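Long-range contacts in tRNA (cytosine(38)-C(5))-methyltransferase (Schizosaccharomyces pombe, PDB 6FDF), which transfers a methyl group from S-adenosyl-L-methionine to C5 of cytosine 38 in the anticodon loop of tRNA(Asp) and, less readily, tRNA(Glu): residues H24-L29 against K319-L324; I162-S167 against C240-G245; M290-S295 against G313-V318. One frame throughout, in Å; residues are numbered along the deposited sequence. Where two conformers were deposited one is given.

Overall arrangement
The three contacts belong to one C5-methyltransferase fold, and contact 3 lies between the other two: its centre is about 10 Å from that of contact 1 and about 11 Å from that of contact 2, while contacts 1 and 2 are about 18 Å apart. V318 opens helix 318-328, which supplies one side of contact 1; there V321 packs on I316, while Y25, from helix 22-29, meets F292. Towards contact 2, R166 NH2 hydrogen-bonds G313 O at 2.7 Å and S315 O at 2.8 Å. Contact 3 also reaches the cofactor, because N314, S315 and I316 line the S-adenosyl-L-homocysteine pocket; the side chains of V321 and R166 each stay about 8 Å from that ligand.

Contact 1. Residues H24-L29 against K319-L324. With GOL (glycerol), chain G.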
loop_
_atom_site.group_PDB
_atom_site.type_symbol
_atom_site.label_atom_id
_atom_site.label_comp_id
_atom_site.label_asym_id
_atom_site.label_seq_id
_atom_site.Cartn_x
_atom_site.Cartn_y
_atom_site.Cartn_z
ATOM N N HIS A 24 3.206 8.569 4.914
ATOM C CA HIS A 24 4.215 9.507 5.385
ATOM C C HIS A 24 5.466 9.432 4.514
ATOM O O HIS A 24 6.043 10.464 4.150
ATOM C CB HIS A 24 4.531 9.208 6.853
ATOM C CG HIS A 24 5.312 10.279 7.554
ATOM N ND1 HIS A 24 5.256 10.455 8.922
ATOM C CD2 HIS A 24 6.171 11.219 7.091
ATOM C CE1 HIS A 24 6.040 11.461 9.269
ATOM N NE2 HIS A 24 6.610 11.940 8.178
ATOM N N TYR A 25 5.884 8.219 4.145
ATOM C CA TYR A 25 7.045 8.087 3.274
ATOM C C TYR A 25 6.782 8.718 1.914
ATOM O O TYR A 25 7.677 9.336 1.325
ATOM C CB TYR A 25 7.430 6.620 3.102
ATOM C CG TYR A 25 8.167 6.020 4.280
ATOM C CD1 TYR A 25 9.419 6.485 4.652
ATOM C CD2 TYR A 25 7.632 4.944 4.981
ATOM C CE1 TYR A 25 10.107 5.921 5.715
ATOM C CE2 TYR A 25 8.317 4.372 6.043
ATOM C CZ TYR A 25 9.550 4.865 6.404
ATOM O OH TYR A 25 10.226 4.305 7.464
ATOM N N ALA A 26 5.554 8.576 1.403
ATOM C CA ALA A 26 5.215 9.167 0.112
ATOM C C ALA A 26 5.179 10.686 0.194
ATOM O O ALA A 26 5.595 11.374 -0.747
ATOM C CB ALA A 26 3.871 8.621 -0.377
ATOM N N LEU A 27 4.697 11.228 1.319
ATOM C CA LEU A 27 4.743 12.672 1.527
ATOM C C LEU A 27 6.181 13.173 1.550
ATOM O O LEU A 27 6.482 14.251 1.022
ATOM C CB LEU A 27 4.024 13.039 2.828
ATOM C CG LEU A 27 2.493 12.982 2.775
ATOM C CD1 LEU A 27 1.927 12.877 4.184
ATOM C CD2 LEU A 27 1.925 14.207 2.068
ATOM N N ASN A 28 7.086 12.401 2.160
ATOM C CA ASN A 28 8.496 12.777 2.183
ATOM C C ASN A 28 9.058 12.845 0.768
ATOM O O ASN A 28 9.777 13.785 0.418
ATOM C CB ASN A 28 9.305 11.781 3.016
ATOM C CG ASN A 28 8.978 11.840 4.501
ATOM O OD1 ASN A 28 8.348 12.784 4.984
ATOM N ND2 ASN A 28 9.416 10.822 5.235
ATOM N N LEU A 29 8.752 11.831 -0.049
ATOM C CA LEU A 29 9.234 11.795 -1.428
ATOM C C LEU A 29 8.695 12.962 -2.239
ATOM O O LEU A 29 9.398 13.509 -3.098
ATOM C CB LEU A 29 8.814 10.482 -2.085
ATOM C CG LEU A 29 9.775 9.305 -2.165
ATOM C CD1 LEU A 29 9.073 8.157 -2.867
ATOM C CD2 LEU A 29 11.045 9.682 -2.896
ATOM N N LYS A 319 6.099 4.853 -4.034
ATOM C CA LYS A 319 6.425 5.615 -5.239
ATOM C C LYS A 319 5.166 6.109 -5.942
ATOM O O LYS A 319 5.033 7.305 -6.228
ATOM C CB LYS A 319 7.266 4.759 -6.188
ATOM C CG LYS A 319 8.758 5.021 -6.116
ATOM C CD LYS A 319 9.095 6.422 -6.607
ATOM C CE LYS A 319 10.552 6.756 -6.353
ATOM N NZ LYS A 319 10.814 8.205 -6.536
ATOM N N VAL A 320 4.239 5.196 -6.248
ATOM C CA VAL A 320 2.997 5.583 -6.925
ATOM C C VAL A 320 2.257 6.659 -6.137
ATOM O O VAL A 320 1.809 7.667 -6.697
ATOM C CB VAL A 320 2.107 4.352 -7.172
ATOM C CG1 VAL A 320 0.794 4.769 -7.829
ATOM C CG2 VAL A 320 2.834 3.333 -8.067
ATOM N N VAL A 321 2.134 6.476 -4.820
ATOM C CA VAL A 321 1.397 7.460 -4.033
ATOM C C VAL A 321 2.134 8.795 -3.968
ATOM O O VAL A 321 1.495 9.855 -3.897
ATOM C CB VAL A 321 1.103 6.878 -2.638
ATOM C CG1 VAL A 321 0.461 7.917 -1.737
ATOM C CG2 VAL A 321 0.182 5.681 -2.790
ATOM N N SER A 322 3.475 8.786 -3.995
ATOM C CA SER A 322 4.204 10.054 -4.020
ATOM C C SER A 322 3.821 10.882 -5.245
ATOM O O SER A 322 3.680 12.109 -5.162
ATOM C CB SER A 322 5.718 9.818 -3.994
ATOM O OG SER A 322 6.223 9.366 -5.247
ATOM N N TYR A 323 3.633 10.223 -6.390
ATOM C CA TYR A 323 3.190 10.930 -7.588
ATOM C C TYR A 323 1.770 11.465 -7.429
ATOM O O TYR A 323 1.482 12.600 -7.828
ATOM C CB TYR A 323 3.259 10.009 -8.806
ATOM C CG TYR A 323 4.608 9.427 -9.136
ATOM C CD1 TYR A 323 5.776 10.149 -8.939
ATOM C CD2 TYR A 323 4.707 8.145 -9.657
ATOM C CE1 TYR A 323 7.014 9.604 -9.264
ATOM C CE2 TYR A 323 5.930 7.593 -9.975
ATOM C CZ TYR A 323 7.079 8.322 -9.775
ATOM O OH TYR A 323 8.295 7.759 -10.100
ATOM N N LEU A 324 0.859 10.649 -6.887
ATOM C CA LEU A 324 -0.521 11.096 -6.718
ATOM C C LEU A 324 -0.617 12.233 -5.711
ATOM O O LEU A 324 -1.424 13.155 -5.884
ATOM C CB LEU A 324 -1.404 9.927 -6.281
ATOM C CG LEU A 324 -1.604 8.850 -7.347
ATOM C CD1 LEU A 324 -2.061 7.568 -6.704
ATOM C CD2 LEU A 324 -2.587 9.303 -8.426
HETATM C C1 GOL G . 13.173 10.856 -5.388
HETATM O O1 GOL G . 12.758 10.090 -6.480
HETATM C C2 GOL G . 12.912 12.351 -5.720
HETATM O O2 GOL G . 12.091 12.515 -6.828
HETATM C C3 GOL G . 12.311 12.946 -4.421
HETATM O O3 GOL G . 11.679 14.143 -4.757
#
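Two helices flanking the Rossmann-like sheet of the methyltransferase fold meet here: the short helix 22-29, which follows strand 11-16, and the C-terminal helix 318-328, joined through A26, L29, V321 and S322. The axes of the two segments approach to 8.0 Å and cross at -58°, a separation that small residues make possible. At the crossing, A26 turns its CB towards the opposite backbone and touches V321 CG1 at 3.7 Å. That methyl lies anti to its own backbone N (chi1 174°), which brings it beside A26 and leaves CG2 for I316. Next to it along the helix, S322 CB fits between A26 and L29, 3.6 Å from A26 O and 3.7 Å from L29 CB. Its hydroxyl is turned back onto its own helix: with chi1 at 75°, OG reaches K319 O at 2.6 Å, slightly tilted from the carbonyl plane. K319 O also accepts from Y323 N. L29 CD1 lies alongside this hydroxyl, 3.9 Å from OG. Put an alanine here, and K319 O would probably lose the hydroxyl donor, keeping the backbone bond from Y323 N, while a small gap opened under L29 CD1. At the outer end, K319, in the one of its two conformers described, folds at chi2 so that NZ hydrogen-bonds glycerol O1 at 2.7 Å; the same glycerol, probably from the crystallisation liquor, packs on L29 CD2. No hydrogen bond links the two segments. The hydroxyl of S322 spends its proton within its own helix, and toward helix 22-29 the residue presents its CB, small enough to sit against A26 O and L29 CB; the helices are therefore joined by close fit and burial of apolar groups, and the polar bonds stay within one helix or go to the glycerol.

Contact 2. Residues I162-S167 against C240-G245; sequences IPNSRS and CCFTRG
N164 and R166 carry a loop-to-loop contact, polar and partly buried, in which the connection between strands 148-155 and 168-175 meets the loop ahead of strand 256-258. The first loop matches motif VIII of the C5-methyltransferases, whose DNA-modifying members carry QxRxR there; the second holds the Cys-Phe-Thr sequence characteristic of Dnmt2 enzymes. R166 makes the straighter of the two direct hydrogen bonds. With CG anti to the backbone N (chi1 -165°) and the chain straight from CG to NE, the guanidinium is carried across to the F242 carbonyl, where NH1 donates to O at 2.9 Å. The bond bends little (158°) and lies in both the carbonyl and guanidinium planes, on an oxygen lone pair. C241 SG approaches the same NH1 obliquely, at 3.7 Å. Beside this, N164 uses both ends of its amide: ND2 makes, among its bonds, a weak, bent one to C240 O at 2.9 Å, and OD1 accepts from a water at 2.6 Å. That water in turn accepts from R166 NH1 and from F242 N, thus tying three groups of the two loops together at one point. Where the backbones come nearest, C241 CA makes a CA-H...O contact with S165 O at 3.2 Å. The other arm of the guanidinium, NH2, turns to the carbonyls of G313 and S315, at the end of helix 305-313 and in the loop that follows. F242, its ring met obliquely by N164 ND2, packs on V286 and L289 of helix 283-289, with Y246 edge-to-face, so the contact sits against that helix, with the 162-167 loop running on into strand 168-175.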
loop_
_atom_site.group_PDB
_atom_site.type_symbol
_atom_site.label_atom_id
_atom_site.label_comp_id
_atom_site.label_asym_id
_atom_site.label_seq_id
_atom_site.Cartn_x
_atom_site.Cartn_y
_atom_site.Cartn_z
ATOM N N ILE A 162 8.299 -0.085 -12.425
ATOM C CA ILE A 162 8.591 -0.781 -11.184
ATOM C C ILE A 162 8.177 -2.228 -11.422
ATOM O O ILE A 162 7.032 -2.486 -11.802
ATOM C CB ILE A 162 7.838 -0.179 -9.987
ATOM C CG1 ILE A 162 8.234 1.289 -9.800
ATOM C CG2 ILE A 162 8.100 -0.992 -8.727
ATOM C CD1 ILE A 162 7.237 2.090 -8.971
ATOM N N PRO A 163 9.069 -3.197 -11.241
ATOM C CA PRO A 163 8.775 -4.586 -11.638
ATOM C C PRO A 163 7.953 -5.336 -10.594
ATOM O O PRO A 163 8.356 -6.377 -10.070
ATOM C CB PRO A 163 10.179 -5.175 -11.816
ATOM C CG PRO A 163 11.007 -4.436 -10.809
ATOM C CD PRO A 163 10.469 -3.025 -10.816
ATOM N N ASN A 164 6.781 -4.798 -10.278
ATOM C CA ASN A 164 5.878 -5.481 -9.365
ATOM C C ASN A 164 4.447 -5.124 -9.734
ATOM O O ASN A 164 4.143 -3.966 -10.030
ATOM C CB ASN A 164 6.176 -5.108 -7.904
ATOM C CG ASN A 164 5.249 -5.803 -6.914
ATOM O OD1 ASN A 164 4.569 -5.149 -6.118
ATOM N ND2 ASN A 164 5.208 -7.134 -6.967
ATOM N N SER A 165 3.579 -6.128 -9.707
ATOM C CA SER A 165 2.153 -5.927 -9.897
ATOM C C SER A 165 1.512 -5.610 -8.556
ATOM O O SER A 165 1.704 -6.343 -7.581
ATOM C CB SER A 165 1.506 -7.168 -10.511
ATOM O OG SER A 165 2.141 -7.515 -11.722
ATOM N N ARG A 166 0.763 -4.513 -8.507
ATOM C CA ARG A 166 -0.016 -4.194 -7.317
ATOM C C ARG A 166 -1.108 -3.205 -7.700
ATOM O O ARG A 166 -1.047 -2.025 -7.338
ATOM C CB ARG A 166 0.893 -3.644 -6.211
ATOM C CG ARG A 166 0.270 -3.607 -4.808
ATOM C CD ARG A 166 1.308 -3.210 -3.760
ATOM N NE ARG A 166 0.776 -3.299 -2.396
ATOM C CZ ARG A 166 0.627 -4.442 -1.731
ATOM N NH1 ARG A 166 0.983 -5.590 -2.298
ATOM N NH2 ARG A 166 0.130 -4.441 -0.498
ATOM N N SER A 167 -2.093 -3.672 -8.462
ATOM C CA SER A 167 -3.150 -2.791 -8.941
ATOM C C SER A 167 -3.998 -2.333 -7.767
ATOM O O SER A 167 -4.444 -3.146 -6.950
ATOM C CB SER A 167 -4.015 -3.495 -9.987
ATOM O OG SER A 167 -3.253 -3.790 -11.144
ATOM N N CYS A 240 4.689 -10.969 -9.025
ATOM C CA CYS A 240 3.277 -10.947 -8.681
ATOM C C CYS A 240 3.024 -10.151 -7.405
ATOM O O CYS A 240 3.936 -9.759 -6.670
ATOM C CB CYS A 240 2.739 -12.369 -8.553
ATOM S SG CYS A 240 2.566 -13.210 -10.157
ATOM N N CYS A 241 1.745 -9.906 -7.151
ATOM C CA CYS A 241 1.349 -9.093 -6.014
ATOM C C CYS A 241 1.658 -9.811 -4.704
ATOM O O CYS A 241 1.331 -10.991 -4.541
ATOM C CB CYS A 241 -0.136 -8.770 -6.127
ATOM S SG CYS A 241 -0.739 -7.674 -4.869
ATOM N N PHE A 242 2.291 -9.096 -3.774
ATOM C CA PHE A 242 2.557 -9.627 -2.441
ATOM C C PHE A 242 1.341 -9.445 -1.542
ATOM O O PHE A 242 0.713 -8.380 -1.538
ATOM C CB PHE A 242 3.752 -8.919 -1.800
ATOM C CG PHE A 242 5.062 -9.193 -2.481
ATOM C CD1 PHE A 242 5.694 -10.417 -2.336
ATOM C CD2 PHE A 242 5.678 -8.207 -3.246
ATOM C CE1 PHE A 242 6.912 -10.667 -2.964
ATOM C CE2 PHE A 242 6.891 -8.444 -3.864
ATOM C CZ PHE A 242 7.510 -9.680 -3.727
ATOM N N THR A 243 1.030 -10.475 -0.754
ATOM C CA THR A 243 -0.075 -10.407 0.202
ATOM C C THR A 243 0.385 -10.872 1.577
ATOM O O THR A 243 1.508 -11.349 1.763
ATOM C CB THR A 243 -1.268 -11.267 -0.229
ATOM O OG1 THR A 243 -0.976 -12.648 0.033
ATOM C CG2 THR A 243 -1.584 -11.078 -1.707
ATOM N N ARG A 244 -0.544 -10.768 2.534
ATOM C CA ARG A 244 -0.339 -11.267 3.889
ATOM C C ARG A 244 -0.041 -12.761 3.935
ATOM O O ARG A 244 0.547 -13.236 4.914
ATOM C CB ARG A 244 -1.590 -10.961 4.716
ATOM C CG ARG A 244 -1.493 -11.312 6.182
ATOM C CD ARG A 244 -2.689 -10.758 6.921
ATOM N NE ARG A 244 -2.646 -11.089 8.340
ATOM C CZ ARG A 244 -3.343 -10.448 9.268
ATOM N NH1 ARG A 244 -3.248 -10.816 10.535
ATOM N NH2 ARG A 244 -4.129 -9.437 8.925
ATOM N N GLY A 245 -0.415 -13.509 2.905
ATOM C CA GLY A 245 -0.152 -14.932 2.856
ATOM C C GLY A 245 1.247 -15.323 2.430
ATOM O O GLY A 245 1.578 -16.511 2.442
HETATM O O HOH W 1 2.675 -6.267 -4.662
#

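Contact 3. Residues M290-S295 against G313-V318; sequences MGFPES and GNSINV. With SAH (S-adenosyl-L-homocysteine), chain E.
M290 and V318 join two loops that match conserved motifs IX and X of the C5-methyltransferases, and with them the end of helix 283-289 to the start of helix 318-328. The first helix closes in a Schellman motif with G291 as its C-prime residue; a side chain at its positive phi of 87° would press on the preceding carbonyl and face V318 N. One hydrogen bond spans the two ends. V318 N donates to M290 O at 2.8 Å, nearly along the C=O axis, so a carbonyl at one helix end takes up an N-H at the other. N317 CA adds a CA-H...O contact to the same oxygen at 3.3 Å, while N317 OD1, at the N-cap, accepts a hydrogen bond from V320 N.

Apolar packing centres on F292. V318 CG2 stands over the middle of one ring face, 3.7 Å from the centroid and 5° off the normal, a CH-pi contact. S315 CB comes instead to the ring edge, 3.9 Å from CZ, and Y25 meets the ring steeply.

Ligand contacts come from the second loop alone: N314 O is 3.3 Å from the sulfur SD of S-adenosyl-L-homocysteine, and I316 N makes a weak bond to the ligand's carboxylate O at 3.4 Å. The carbonyl oxygen of I316, buried 3.9 Å from F292 CE1, has no hydrogen-bonding partner in the model.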
loop_
_atom_site.group_PDB
_atom_site.type_symbol
_atom_site.label_atom_id
_atom_site.label_comp_id
_atom_site.label_asym_id
_atom_site.label_seq_id
_atom_site.Cartn_x
_atom_site.Cartn_y
_atom_site.Cartn_z
ATOM N N MET A 290 8.110 -2.188 -2.979
ATOM C CA MET A 290 6.969 -1.334 -2.684
ATOM C C MET A 290 7.358 0.131 -2.503
ATOM O O MET A 290 6.498 0.952 -2.167
ATOM C CB MET A 290 6.235 -1.855 -1.447
ATOM C CG MET A 290 5.591 -3.213 -1.695
ATOM S SD MET A 290 4.642 -3.801 -0.285
ATOM C CE MET A 290 4.020 -5.352 -0.921
ATOM N N GLY A 291 8.622 0.473 -2.740
ATOM C CA GLY A 291 9.076 1.849 -2.738
ATOM C C GLY A 291 9.492 2.410 -1.396
ATOM O O GLY A 291 9.736 3.619 -1.302
ATOM N N PHE A 292 9.598 1.583 -0.364
ATOM C CA PHE A 292 10.031 2.079 0.932
ATOM C C PHE A 292 11.527 2.370 0.906
ATOM O O PHE A 292 12.291 1.636 0.270
ATOM C CB PHE A 292 9.713 1.065 2.028
ATOM C CG PHE A 292 8.266 1.033 2.407
ATOM C CD1 PHE A 292 7.368 0.257 1.698
ATOM C CD2 PHE A 292 7.801 1.794 3.469
ATOM C CE1 PHE A 292 6.029 0.237 2.039
ATOM C CE2 PHE A 292 6.471 1.780 3.819
ATOM C CZ PHE A 292 5.582 1.003 3.105
ATOM N N PRO A 293 11.978 3.423 1.579
ATOM C CA PRO A 293 13.406 3.750 1.572
ATOM C C PRO A 293 14.189 2.811 2.481
ATOM O O PRO A 293 13.635 2.081 3.304
ATOM C CB PRO A 293 13.438 5.188 2.097
ATOM C CG PRO A 293 12.269 5.253 3.014
ATOM C CD PRO A 293 11.195 4.396 2.363
ATOM N N GLU A 294 15.512 2.852 2.319
ATOM C CA GLU A 294 16.392 2.010 3.120
ATOM C C GLU A 294 16.335 2.353 4.603
ATOM O O GLU A 294 16.662 1.500 5.438
ATOM C CB GLU A 294 17.827 2.128 2.605
ATOM C CG GLU A 294 18.024 1.586 1.204
ATOM C CD GLU A 294 17.672 0.111 1.108
ATOM O OE1 GLU A 294 16.616 -0.216 0.526
ATOM O OE2 GLU A 294 18.454 -0.721 1.616
ATOM N N SER A 295 15.931 3.579 4.947
ATOM C CA SER A 295 15.819 3.970 6.347
ATOM C C SER A 295 14.739 3.199 7.105
ATOM O O SER A 295 14.774 3.183 8.340
ATOM C CB SER A 295 15.544 5.468 6.445
ATOM O OG SER A 295 14.240 5.757 5.989
ATOM N N GLY A 313 2.522 -6.647 3.259
ATOM C CA GLY A 313 1.486 -7.183 2.391
ATOM C C GLY A 313 0.253 -6.309 2.310
ATOM O O GLY A 313 -0.488 -6.389 1.324
ATOM N N ASN A 314 0.012 -5.485 3.332
ATOM C CA ASN A 314 -1.118 -4.566 3.381
ATOM C C ASN A 314 -0.728 -3.114 3.140
ATOM O O ASN A 314 -1.542 -2.219 3.384
ATOM C CB ASN A 314 -1.814 -4.665 4.740
ATOM C CG ASN A 314 -2.576 -5.944 4.903
ATOM O OD1 ASN A 314 -3.120 -6.481 3.938
ATOM N ND2 ASN A 314 -2.632 -6.448 6.133
ATOM N N SER A 315 0.490 -2.856 2.671
ATOM C CA SER A 315 1.000 -1.501 2.518
ATOM C C SER A 315 0.803 -0.994 1.092
ATOM O O SER A 315 0.583 -1.763 0.154
ATOM C CB SER A 315 2.486 -1.439 2.885
ATOM O OG SER A 315 2.696 -1.765 4.247
ATOM N N ILE A 316 0.893 0.327 0.940
ATOM C CA ILE A 316 0.785 0.956 -0.372
ATOM C C ILE A 316 2.104 0.816 -1.111
ATOM O O ILE A 316 3.120 0.427 -0.523
ATOM C CB ILE A 316 0.415 2.443 -0.238
ATOM C CG1 ILE A 316 1.532 3.177 0.525
ATOM C CG2 ILE A 316 -0.930 2.591 0.440
ATOM C CD1 ILE A 316 1.502 4.675 0.407
ATOM N N ASN A 317 2.108 1.168 -2.394
ATOM C CA ASN A 317 3.352 1.469 -3.083
ATOM C C ASN A 317 3.668 2.945 -2.870
ATOM O O ASN A 317 2.913 3.822 -3.309
ATOM C CB ASN A 317 3.276 1.129 -4.570
ATOM C CG ASN A 317 4.598 1.348 -5.265
ATOM O OD1 ASN A 317 5.037 2.487 -5.425
ATOM N ND2 ASN A 317 5.269 0.257 -5.647
ATOM N N VAL A 318 4.798 3.201 -2.203
ATOM C CA VAL A 318 5.186 4.547 -1.789
ATOM C C VAL A 318 5.484 5.430 -2.996
ATOM O O VAL A 318 5.181 6.632 -2.995
ATOM C CB VAL A 318 6.397 4.457 -0.841
ATOM C CG1 VAL A 318 6.961 5.841 -0.539
ATOM C CG2 VAL A 318 6.007 3.739 0.448
HETATM N N SAH E . -1.663 2.258 4.432
HETATM C CA SAH E . -0.896 1.650 5.497
HETATM C CB SAH E . -1.484 0.300 5.918
HETATM C CG SAH E . -2.983 0.227 5.634
HETATM S SD SAH E . -3.625 -1.414 5.776
HETATM C C SAH E . 0.532 1.503 5.077
HETATM O O SAH E . 0.873 1.972 3.969
HETATM O OXT SAH E . 1.313 0.928 5.866
HETATM C "C5'" SAH E . -5.039 -0.970 6.720
HETATM C "C4'" SAH E . -4.604 -0.598 8.138
HETATM O "O4'" SAH E . -5.741 -0.083 8.806
HETATM C "C3'" SAH E . -4.079 -1.784 8.947
HETATM O "O3'" SAH E . -2.816 -1.456 9.526
HETATM C "C2'" SAH E . -5.097 -1.952 10.078
HETATM O "O2'" SAH E . -4.468 -2.258 11.328
HETATM C "C1'" SAH E . -5.763 -0.582 10.131
HETATM N N9 SAH E . -7.184 -0.607 10.535
HETATM C C8 SAH E . -8.155 -1.424 10.078
HETATM N N7 SAH E . -9.336 -1.146 10.681
HETATM C C5 SAH E . -9.137 -0.131 11.545
HETATM C C6 SAH E . -9.960 0.646 12.493
HETATM N N6 SAH E . -11.277 0.384 12.644
HETATM N N1 SAH E . -9.338 1.622 13.198
HETATM C C2 SAH E . -8.028 1.891 13.054
HETATM N N3 SAH E . -7.221 1.223 12.209
HETATM C C4 SAH E . -7.712 0.212 11.447
#